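Local coordinates for protein ribonucleoside-diphosphate reductase, alpha chain (Actinobacillus ureae ATCC 25976, PDB 6DQX) that probably catalyses the reduction of ribonucleoside diphosphates to deoxyribonucleotides, serving as the catalytic alpha subunit of a class Id ribonucleotide reductase, at residues K304-E307 with A308-V311. Numbering follows the deposited sequence.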
loop_
_atom_site.group_PDB
_atom_site.type_symbol
_atom_site.label_atom_id
_atom_site.label_comp_id
_atom_site.label_asym_id
_atom_site.label_seq_id
_atom_site.Cartn_x
_atom_site.Cartn_y
_atom_site.Cartn_z
ATOM N N LYS A 304 17.042 -20.304 -39.995
ATOM C CA LYS A 304 18.294 -19.530 -39.804
ATOM C C LYS A 304 18.613 -18.539 -40.945
ATOM O O LYS A 304 19.199 -17.488 -40.687
ATOM C CB LYS A 304 19.491 -20.438 -39.546
ATOM C CG LYS A 304 19.753 -21.424 -40.680
ATOM C CD LYS A 304 20.870 -22.401 -40.381
ATOM C CE LYS A 304 21.031 -23.370 -41.544
ATOM N NZ LYS A 304 21.763 -24.585 -41.103
ATOM N N ASP A 305 18.234 -18.870 -42.181
ATOM C CA ASP A 305 18.458 -17.975 -43.342
ATOM C C ASP A 305 17.148 -17.407 -43.900
ATOM O O ASP A 305 17.045 -17.095 -45.092
ATOM C CB ASP A 305 19.256 -18.715 -44.442
ATOM C CG ASP A 305 20.622 -19.183 -43.963
ATOM O OD1 ASP A 305 21.392 -18.374 -43.382
ATOM O OD2 ASP A 305 20.961 -20.362 -44.180
ATOM N N THR A 306 16.132 -17.288 -43.042
ATOM C CA THR A 306 14.892 -16.625 -43.375
ATOM C C THR A 306 14.853 -15.309 -42.637
ATOM O O THR A 306 15.728 -15.017 -41.808
ATOM C CB THR A 306 13.644 -17.455 -42.975
ATOM O OG1 THR A 306 13.497 -17.488 -41.550
ATOM C CG2 THR A 306 13.727 -18.897 -43.523
ATOM N N GLU A 307 13.807 -14.543 -42.910
ATOM C CA GLU A 307 13.525 -13.318 -42.159
ATOM C C GLU A 307 12.681 -13.534 -40.900
ATOM O O GLU A 307 12.179 -12.559 -40.332
ATOM C CB GLU A 307 12.836 -12.286 -43.053
ATOM C CG GLU A 307 13.722 -11.785 -44.170
ATOM C CD GLU A 307 13.061 -10.683 -44.986
ATOM O OE1 GLU A 307 11.813 -10.497 -44.890
ATOM O OE2 GLU A 307 13.794 -10.012 -45.742
ATOM N N ALA A 308 12.587 -14.757 -40.387
ATOM C CA ALA A 308 11.717 -14.974 -39.213
ATOM C C ALA A 308 12.133 -14.161 -37.958
ATOM O O ALA A 308 11.282 -13.496 -37.355
ATOM C CB ALA A 308 11.564 -16.459 -38.887
ATOM N N PRO A 309 13.423 -14.164 -37.580
ATOM C CA PRO A 309 13.814 -13.343 -36.412
ATOM C C PRO A 309 13.582 -11.864 -36.608
ATOM O O PRO A 309 13.145 -11.176 -35.678
ATOM C CB PRO A 309 15.294 -13.645 -36.237
ATOM C CG PRO A 309 15.479 -14.954 -36.893
ATOM C CD PRO A 309 14.566 -14.937 -38.075
ATOM N N GLU A 310 13.787 -11.379 -37.832
ATOM C CA GLU A 310 13.514 -9.986 -38.142
ATOM C C GLU A 310 12.036 -9.647 -38.039
ATOM O O GLU A 310 11.659 -8.588 -37.501
ATOM C CB GLU A 310 14.022 -9.658 -39.542
ATOM C CG GLU A 310 15.536 -9.731 -39.635
ATOM C CD GLU A 310 16.083 -11.069 -40.068
ATOM O OE1 GLU A 310 15.511 -12.142 -39.751
ATOM O OE2 GLU A 310 17.175 -11.050 -40.701
ATOM N N VAL A 311 11.197 -10.550 -38.549
ATOM C CA VAL A 311 9.741 -10.366 -38.466
ATOM C C VAL A 311 9.298 -10.318 -37.016
ATOM O O VAL A 311 8.470 -9.460 -36.657
ATOM C CB VAL A 311 8.983 -11.439 -39.302
ATOM C CG1 VAL A 311 7.508 -11.543 -38.938
ATOM C CG2 VAL A 311 9.133 -11.088 -40.786
#
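Thr306 and Ala308 form an ST turn that leads the chain out of a loop and into helix 308-327 of the ribonucleotide reductase fold. The backbone N-H of Ala308 points at Thr306 OG1, 3.1 Å from Ala308 N, with an angle of 159° at the hydrogen. A chi1 of 71° sets the hydroxyl between its own backbone N and carbonyl carbon, turned to the helix start. OG1 accepts this bond and in turn donates its own hydrogen to Trp303 O, so threonine ties the end of helix 300-303 to the start of the next helix. Ala308 CB lies 3.4 Å from Thr306 OG1, and this small methyl packs among Trp303, Tyr79 and Phe85.

Glu307 follows at the N-cap position. Its side chain is extended and exposed, which suits a charged residue, with OE1 in a long, weak ion pair with Lys75; the contact is carried mainly by its backbone. Pro309 has no N-H to offer, and at this place in the first turn none is needed. Glu310 folds back through a bend at chi2 (92°), bringing OE1 to 3.3 Å from Glu307 CA, while OE2 forms salt bridges with Lys383 and Lys386 of helix 367-395. Lys383 also hydrogen-bonds to Thr306 O. An i+4 to i backbone bond runs from Val311 N to Glu307 O at 2.9 Å. Val311 is buried, its apolar side chain packing on Tyr79 and Phe85, and its CG2 sits 3.4 Å from that same Glu307 oxygen.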